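Long-range contacts in 2-dehydropantoate 2-reductase (Enterococcus faecium DO, PDB 5X20), which probably catalyses the reduction of 2-dehydropantoate (ketopantoate) to (R)-pantoate, a step of pantothenate biosynthesis, and binds a nicotinamide dinucleotide cofactor: residues G9-R14 against W129-E134; F15-H20 against V53-P58; G43-F48 against P136-L141. All blocks are in the same frame, centred on the assembly; numbering follows the deposited sequence.

Contact 1. Residues G9-R14 against W129-E134; sequences GAMGSR and WTAGLE. With NAD (nicotinamide-adenine-dinucleotide), chain G.
A10, in the first turn of the helix, and L133, on the strand that leaves the loop 129-131, bring their CA atoms to 4.7 Å, the nearest backbone approach of the two segments. The methyl of A10 points toward that chain: its CB packs on A131 CB at 3.6 Å and also meets the CB of L133. Further along the helix, R14 takes the carbonyl of T130 side-on. Its NE and NH2 both donate to T130 O, at 2.9 Å from NE, and the oxygen lies in the guanidinium plane while the two nitrogens reach it from opposite faces of its own carbonyl plane. One face of the same guanidinium lies under W129 CE3, with ring and guanidinium planes 29° apart, and the indole NE1 is held by L172 O. M11 folds back at chi2 and chi3 (-71° and -56°), which lays SD beside the nicotinamide and carries CE to W129 CB.

NAD lies along the two segments and touches both. The backbone N-H groups of A10 and M11 donate hydrogen bonds to its phosphates, A10 N to O2A and M11 N to O2N, the latter at 2.7 Å and nearly straight. From the other segment, A131 pairs with the carboxamide through both backbone groups: its N donates to O7N at 2.9 Å, and its O accepts from N7N. With G9 at the helix N-cap, this is the glycine-rich turn of a Rossmann fold, in agreement with the GxGxxG sequence.

The start of the helix would favour the negative pyrophosphate, whereas the paired hydrogen bonds of A131 fix the rotation of the carboxamide; R14, by gripping T130 O, probably helps position the loop that makes those bonds.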
# COMPACT_ATOMS: atom_id res chain seq x y z
N GLY A 9 -5.65 19.26 20.37
CA GLY A 9 -4.48 19.00 19.58
C GLY A 9 -4.31 20.08 18.53
O GLY A 9 -4.59 21.24 18.78
N ALA A 10 -3.86 19.69 17.33
CA ALA A 10 -3.55 20.68 16.34
C ALA A 10 -4.77 21.53 16.03
O ALA A 10 -4.69 22.78 16.13
CB ALA A 10 -3.01 20.04 15.08
N MET A 11 -5.90 20.88 15.70
CA MET A 11 -7.11 21.63 15.26
C MET A 11 -7.83 22.29 16.42
O MET A 11 -8.33 23.40 16.33
CB MET A 11 -8.04 20.71 14.48
CG MET A 11 -7.45 20.26 13.16
SD MET A 11 -7.32 21.54 11.86
CE MET A 11 -8.99 22.07 11.77
N GLY A 12 -7.88 21.60 17.54
CA GLY A 12 -8.49 22.14 18.71
C GLY A 12 -7.75 23.37 19.17
O GLY A 12 -8.36 24.30 19.68
N SER A 13 -6.43 23.32 19.10
CA SER A 13 -5.59 24.46 19.49
C SER A 13 -5.85 25.64 18.55
O SER A 13 -6.08 26.74 19.00
CB SER A 13 -4.12 24.09 19.46
OG SER A 13 -3.79 23.22 20.54
N ARG A 14 -5.92 25.39 17.23
CA ARG A 14 -6.34 26.44 16.31
C ARG A 14 -7.64 27.11 16.68
O ARG A 14 -7.72 28.35 16.80
CB ARG A 14 -6.48 25.96 14.87
CG ARG A 14 -6.98 27.08 13.95
CD ARG A 14 -7.26 26.64 12.52
NE ARG A 14 -6.09 26.48 11.67
CZ ARG A 14 -5.36 27.48 11.16
NH1 ARG A 14 -5.69 28.73 11.39
NH2 ARG A 14 -4.33 27.23 10.35
N TRP A 129 -9.94 23.86 7.41
CA TRP A 129 -8.77 24.39 8.09
C TRP A 129 -7.73 23.26 8.26
O TRP A 129 -8.09 22.07 8.21
CB TRP A 129 -9.13 24.89 9.46
CG TRP A 129 -9.82 26.20 9.39
CD1 TRP A 129 -11.17 26.45 9.58
CD2 TRP A 129 -9.22 27.50 9.09
NE1 TRP A 129 -11.43 27.79 9.43
CE2 TRP A 129 -10.30 28.47 9.14
CE3 TRP A 129 -7.93 27.93 8.81
CZ2 TRP A 129 -10.08 29.82 8.90
CZ3 TRP A 129 -7.72 29.28 8.58
CH2 TRP A 129 -8.77 30.21 8.62
N THR A 130 -6.46 23.61 8.47
CA THR A 130 -5.39 22.68 8.74
C THR A 130 -4.57 23.13 9.95
O THR A 130 -4.67 24.28 10.39
CB THR A 130 -4.42 22.59 7.55
OG1 THR A 130 -3.83 23.86 7.35
CG2 THR A 130 -5.12 22.19 6.27
N ALA A 131 -3.83 22.20 10.54
CA ALA A 131 -3.02 22.55 11.67
C ALA A 131 -2.01 21.46 11.93
O ALA A 131 -2.21 20.33 11.56
CB ALA A 131 -3.91 22.74 12.90
N GLY A 132 -0.92 21.79 12.60
CA GLY A 132 0.08 20.83 12.99
C GLY A 132 0.44 20.95 14.45
O GLY A 132 0.59 22.05 14.99
N LEU A 133 0.59 19.81 15.09
CA LEU A 133 1.02 19.78 16.46
C LEU A 133 2.47 19.39 16.42
O LEU A 133 2.79 18.28 16.04
CB LEU A 133 0.22 18.73 17.21
CG LEU A 133 0.23 18.71 18.73
CD1 LEU A 133 -0.22 20.04 19.31
CD2 LEU A 133 -0.69 17.60 19.26
N GLU A 134 3.35 20.31 16.80
CA GLU A 134 4.82 20.07 16.72
C GLU A 134 5.40 19.38 17.95
O GLU A 134 6.35 18.65 17.85
CB GLU A 134 5.53 21.40 16.47
CG GLU A 134 5.06 22.07 15.17
CD GLU A 134 5.13 21.14 13.94
OE1 GLU A 134 6.27 20.71 13.61
OE2 GLU A 134 4.07 20.82 13.31
PA NAD G . -4.14 15.70 16.94
O1A NAD G . -3.61 14.30 16.83
O2A NAD G . -3.20 16.90 16.83
O5B NAD G . -4.84 15.84 18.36
C5B NAD G . -5.80 14.90 18.80
C4B NAD G . -5.65 14.59 20.28
O4B NAD G . -4.54 13.73 20.38
C3B NAD G . -5.33 15.79 21.16
O3B NAD G . -5.92 15.59 22.41
C2B NAD G . -3.84 15.73 21.30
O2B NAD G . -3.28 16.37 22.44
C1B NAD G . -3.69 14.23 21.35
N9A NAD G . -2.31 13.90 21.00
C8A NAD G . -1.64 14.35 19.95
N7A NAD G . -0.39 13.86 19.96
C5A NAD G . -0.27 13.10 21.05
C6A NAD G . 0.79 12.31 21.66
N6A NAD G . 2.02 12.21 21.09
N1A NAD G . 0.49 11.70 22.81
C2A NAD G . -0.72 11.76 23.38
N3A NAD G . -1.75 12.48 22.92
C4A NAD G . -1.56 13.15 21.75
O3 NAD G . -5.30 15.71 15.85
PN NAD G . -5.83 16.94 14.97
O1N NAD G . -4.85 17.03 13.80
O2N NAD G . -6.19 18.17 15.75
O5D NAD G . -7.13 16.25 14.33
C5D NAD G . -8.37 16.33 15.01
C4D NAD G . -9.55 16.05 14.07
O4D NAD G . -9.56 17.07 13.04
C3D NAD G . -9.28 14.73 13.37
O3D NAD G . -10.47 13.99 13.18
C2D NAD G . -8.65 15.13 12.04
O2D NAD G . -8.81 14.16 11.00
C1D NAD G . -9.39 16.43 11.77
N1N NAD G . -8.75 17.36 10.85
C2N NAD G . -7.44 17.64 11.02
C3N NAD G . -6.80 18.52 10.11
C7N NAD G . -5.36 18.94 10.27
O7N NAD G . -4.89 19.71 9.44
N7N NAD G . -4.64 18.64 11.35
C4N NAD G . -7.59 19.10 9.10
C5N NAD G . -8.98 18.82 9.01
C6N NAD G . -9.56 17.97 9.90

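Contact 2. Residues F15-H20 against V53-P58; sequences FGLMLH and VEAKLP
The CH-pi contact comes first: L57 sets CD2 over one face of the H20 imidazole, 3.3 Å from the ring centroid and 20° off the ring normal. The methyl sits somewhat toward the rim, on the side of ND1 and CG. H20 swings CG anti to its own backbone nitrogen (chi1 169°), and this sends the ring out from the helix to the leucine. The imidazole also nears A55 CB at an oblique angle, with H20 CD2 4.3 Å from it.

Apolar packing makes up the rest. L17 leaves the helix at a slant to the opposing chain, yet its CD2 branch reaches A55 CB at 3.7 Å. L17 CD2 is also a looser neighbour of L57 CD1, at 4.5 Å. L57 CD1 also lies 4.2 Å from G16 C.

In the fold, this is the second half of helix 10-21, which follows the glycine-rich turn of the Rossmann domain, lying against the edge strand 51-55 of a small four-stranded sheet and the chain that leaves it. That chain soon runs into strand 59-61 at the margin of the large sheet, and L57 already touches L28 of strand 25-30, so its side chain bridges the helix and the large sheet. L17 faces the small sheet, packing also on L44, A46 and F48 of strand 44-48.

No hydrogen bond joins the two segments. The charged pair lies within 53-58: K56 and E54 point away from the helix and come together, at a separation too short to be trusted.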
# COMPACT_ATOMS: atom_id res chain seq x y z
N PHE A 15 -8.70 26.31 16.79
CA PHE A 15 -10.02 26.88 17.08
C PHE A 15 -10.04 27.64 18.43
O PHE A 15 -10.58 28.74 18.52
CB PHE A 15 -11.08 25.78 17.06
CG PHE A 15 -11.60 25.49 15.66
CD1 PHE A 15 -10.74 25.05 14.66
CD2 PHE A 15 -12.95 25.61 15.37
CE1 PHE A 15 -11.23 24.75 13.38
CE2 PHE A 15 -13.44 25.35 14.12
CZ PHE A 15 -12.58 24.94 13.10
N GLY A 16 -9.41 27.07 19.46
CA GLY A 16 -9.32 27.69 20.76
C GLY A 16 -8.61 29.04 20.71
O GLY A 16 -9.07 30.01 21.29
N LEU A 17 -7.48 29.06 20.03
CA LEU A 17 -6.70 30.26 19.87
C LEU A 17 -7.54 31.35 19.19
O LEU A 17 -7.67 32.46 19.70
CB LEU A 17 -5.50 29.96 18.98
CG LEU A 17 -4.08 30.00 19.55
CD1 LEU A 17 -3.12 30.39 18.44
CD2 LEU A 17 -3.98 30.97 20.72
N MET A 18 -8.09 31.02 18.02
CA MET A 18 -8.90 31.98 17.26
C MET A 18 -10.12 32.43 18.02
O MET A 18 -10.41 33.62 18.04
CB MET A 18 -9.29 31.41 15.89
CG MET A 18 -8.09 31.29 14.99
SD MET A 18 -8.29 30.33 13.47
CE MET A 18 -9.15 31.51 12.45
N LEU A 19 -10.79 31.51 18.72
CA LEU A 19 -11.94 31.90 19.50
C LEU A 19 -11.55 32.79 20.70
O LEU A 19 -12.26 33.74 21.05
CB LEU A 19 -12.71 30.70 19.98
CG LEU A 19 -13.49 30.00 18.87
CD1 LEU A 19 -13.81 28.57 19.30
CD2 LEU A 19 -14.76 30.75 18.48
N HIS A 20 -10.39 32.52 21.29
CA HIS A 20 -9.87 33.32 22.39
C HIS A 20 -9.45 34.73 21.92
O HIS A 20 -9.73 35.71 22.58
CB HIS A 20 -8.71 32.59 23.06
CG HIS A 20 -7.93 33.41 24.03
ND1 HIS A 20 -8.28 33.52 25.36
CD2 HIS A 20 -6.78 34.12 23.88
CE1 HIS A 20 -7.39 34.26 25.99
NE2 HIS A 20 -6.47 34.65 25.11
N VAL A 53 3.33 33.38 18.61
CA VAL A 53 2.23 33.84 19.44
C VAL A 53 2.21 32.93 20.68
O VAL A 53 2.58 31.77 20.62
CB VAL A 53 0.90 33.75 18.67
CG1 VAL A 53 -0.30 34.04 19.56
CG2 VAL A 53 0.91 34.71 17.51
N GLU A 54 1.77 33.48 21.80
CA GLU A 54 1.65 32.74 23.02
C GLU A 54 0.34 33.16 23.62
O GLU A 54 -0.03 34.32 23.54
CB GLU A 54 2.80 33.10 23.94
CG GLU A 54 3.05 32.13 25.07
CD GLU A 54 3.88 32.78 26.19
OE1 GLU A 54 5.10 33.04 25.96
OE2 GLU A 54 3.34 33.02 27.30
N ALA A 55 -0.43 32.22 24.13
CA ALA A 55 -1.64 32.57 24.82
C ALA A 55 -1.76 31.69 26.05
O ALA A 55 -1.57 30.49 25.95
CB ALA A 55 -2.85 32.39 23.92
N LYS A 56 -2.08 32.29 27.20
CA LYS A 56 -2.30 31.51 28.41
C LYS A 56 -3.76 31.13 28.40
O LYS A 56 -4.61 31.91 28.77
CB LYS A 56 -1.94 32.24 29.71
CG LYS A 56 -0.63 31.81 30.37
CD LYS A 56 0.59 32.47 29.73
CE LYS A 56 1.90 32.15 30.40
NZ LYS A 56 3.11 32.44 29.58
N LEU A 57 -4.06 29.92 27.95
CA LEU A 57 -5.43 29.46 27.92
C LEU A 57 -5.56 28.49 29.06
O LEU A 57 -4.67 27.66 29.29
CB LEU A 57 -5.74 28.77 26.58
CG LEU A 57 -5.73 29.66 25.36
CD1 LEU A 57 -6.09 28.92 24.10
CD2 LEU A 57 -6.66 30.83 25.55
N PRO A 58 -6.63 28.60 29.82
CA PRO A 58 -6.90 27.58 30.83
C PRO A 58 -7.02 26.18 30.19
O PRO A 58 -7.57 26.05 29.08
CB PRO A 58 -8.25 28.01 31.45
CG PRO A 58 -8.62 29.31 30.84
CD PRO A 58 -7.74 29.55 29.65

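Contact 3. Residues G43-F48 against P136-L141; sequences GLQANF and PGQVKL
F48 presents one face of its phenyl ring to L141, whose CD1 stands over the centre at 4.1 Å from the centroid and close to the normal. F48 CD1 also meets L141 CB. The ring gets there because CG is anti to the backbone nitrogen (chi1 -160°). The other flat groups in contact are the amides of Q45 and Q138, which lie side by side and point the same way, their planes 31° apart. Their NE2 atoms are 3.5 Å from each other, two donors with no bond between them.

The backbones beneath run parallel, in step from Q45 with Q138 to F48 with L141, their axes 23° apart. Four hydrogen bonds join them alternately: Q45 N to G137 O at 2.9 Å, V139 N to Q45 O, N47 N to V139 O, and L141 N to N47 O, the last almost straight. Between them A46 CA comes 3.1 Å from V139 O, a CA-H...O contact of the kind common in sheets.

A46, F48, V139 and L141 form one face, where A46 CB touches V139 CG2 at 3.5 Å. This face is turned to helix 10-21, with L17 on A46, S13 on V139 and R14 on L141. Q45, N47, Q138 and K140 line the opposite face, where N47 CB passes K140 CG. The two strands are the middle pair of a four-stranded mixed sheet: 51-55 flanks one and 132-135 the other.

The chemistry is thus two-sided: hydrocarbon and one aromatic ring pack on the helix side, amides and a lysine take the other, and the main-chain bonds alone carry the polar grip between the strands.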
# COMPACT_ATOMS: atom_id res chain seq x y z
N GLY A 43 1.90 28.41 28.61
CA GLY A 43 0.87 28.78 27.64
C GLY A 43 0.94 27.94 26.39
O GLY A 43 1.87 27.17 26.18
N LEU A 44 -0.04 28.14 25.52
CA LEU A 44 -0.03 27.58 24.18
C LEU A 44 0.80 28.42 23.24
O LEU A 44 0.53 29.59 23.05
CB LEU A 44 -1.45 27.50 23.62
CG LEU A 44 -1.61 26.96 22.21
CD1 LEU A 44 -1.05 25.57 22.04
CD2 LEU A 44 -3.09 26.95 21.88
N GLN A 45 1.82 27.82 22.65
CA GLN A 45 2.67 28.51 21.69
C GLN A 45 2.37 28.08 20.24
O GLN A 45 2.19 26.88 19.93
CB GLN A 45 4.13 28.25 21.99
CG GLN A 45 4.38 28.04 23.46
CD GLN A 45 5.76 28.42 23.94
OE1 GLN A 45 5.90 29.38 24.69
NE2 GLN A 45 6.76 27.63 23.61
N ALA A 46 2.27 29.08 19.37
CA ALA A 46 1.91 28.84 17.99
C ALA A 46 2.80 29.64 17.04
O ALA A 46 3.07 30.80 17.26
CB ALA A 46 0.46 29.21 17.75
N ASN A 47 3.26 28.97 15.99
CA ASN A 47 3.67 29.69 14.82
C ASN A 47 2.37 29.94 14.08
O ASN A 47 1.84 29.04 13.42
CB ASN A 47 4.66 28.89 13.99
CG ASN A 47 5.12 29.64 12.75
OD1 ASN A 47 4.58 30.70 12.40
ND2 ASN A 47 6.07 29.08 12.06
N PHE A 48 1.84 31.14 14.22
CA PHE A 48 0.56 31.48 13.62
C PHE A 48 0.74 32.38 12.40
O PHE A 48 0.95 33.59 12.53
CB PHE A 48 -0.35 32.16 14.66
CG PHE A 48 -1.83 32.14 14.32
CD1 PHE A 48 -2.27 31.82 13.04
CD2 PHE A 48 -2.77 32.45 15.29
CE1 PHE A 48 -3.62 31.81 12.75
CE2 PHE A 48 -4.12 32.45 15.00
CZ PHE A 48 -4.55 32.13 13.72
N PRO A 136 4.48 18.97 22.60
CA PRO A 136 3.62 19.47 23.65
C PRO A 136 3.63 21.02 23.73
O PRO A 136 4.69 21.65 23.76
CB PRO A 136 4.19 18.88 24.93
CG PRO A 136 5.27 17.93 24.53
CD PRO A 136 5.56 18.11 23.08
N GLY A 137 2.44 21.59 23.74
CA GLY A 137 2.25 23.00 23.87
C GLY A 137 2.60 23.77 22.64
O GLY A 137 2.64 24.99 22.70
N GLN A 138 2.85 23.10 21.52
CA GLN A 138 3.31 23.79 20.31
C GLN A 138 2.56 23.41 19.04
O GLN A 138 2.63 22.28 18.57
CB GLN A 138 4.78 23.50 20.08
CG GLN A 138 5.58 23.61 21.33
CD GLN A 138 7.01 23.93 21.03
OE1 GLN A 138 7.77 23.04 20.58
NE2 GLN A 138 7.41 25.19 21.25
N VAL A 139 2.00 24.42 18.40
CA VAL A 139 1.30 24.25 17.14
C VAL A 139 1.79 25.19 16.03
O VAL A 139 2.32 26.25 16.26
CB VAL A 139 -0.20 24.47 17.30
CG1 VAL A 139 -0.74 23.42 18.22
CG2 VAL A 139 -0.50 25.87 17.83
N LYS A 140 1.62 24.72 14.81
CA LYS A 140 1.94 25.49 13.65
C LYS A 140 0.65 25.64 12.85
O LYS A 140 -0.02 24.64 12.53
CB LYS A 140 2.98 24.74 12.87
CG LYS A 140 3.64 25.49 11.76
CD LYS A 140 3.77 24.45 10.67
CE LYS A 140 5.13 23.84 10.73
NZ LYS A 140 5.22 22.73 9.77
N LEU A 141 0.25 26.89 12.59
CA LEU A 141 -1.03 27.18 11.92
C LEU A 141 -0.78 28.02 10.68
O LEU A 141 -0.38 29.18 10.81
CB LEU A 141 -1.93 27.92 12.90
CG LEU A 141 -2.10 27.28 14.27
CD1 LEU A 141 -2.79 28.25 15.22
CD2 LEU A 141 -2.90 25.99 14.19

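Overall arrangement
All three contacts involve helix 10-21 or the small sheet lying on it. Contacts 1 and 2 share the helix, its cofactor end in one and its far half in the other; W129 touches M18 and F15 between them. Contact 3 is the middle of the sheet, tied to contact 2 by backbone bonds of strand 44-48 with 51-55, and to contact 1 by G132 with K140. Contact 2 is buried and made of apolar packing and a CH-pi contact, without a hydrogen bond between its segments. Contact 3 is partly buried and held by main-chain bonds. Contact 1, also partly buried, adds an arginine side chain and the dinucleotide to the polar bonding.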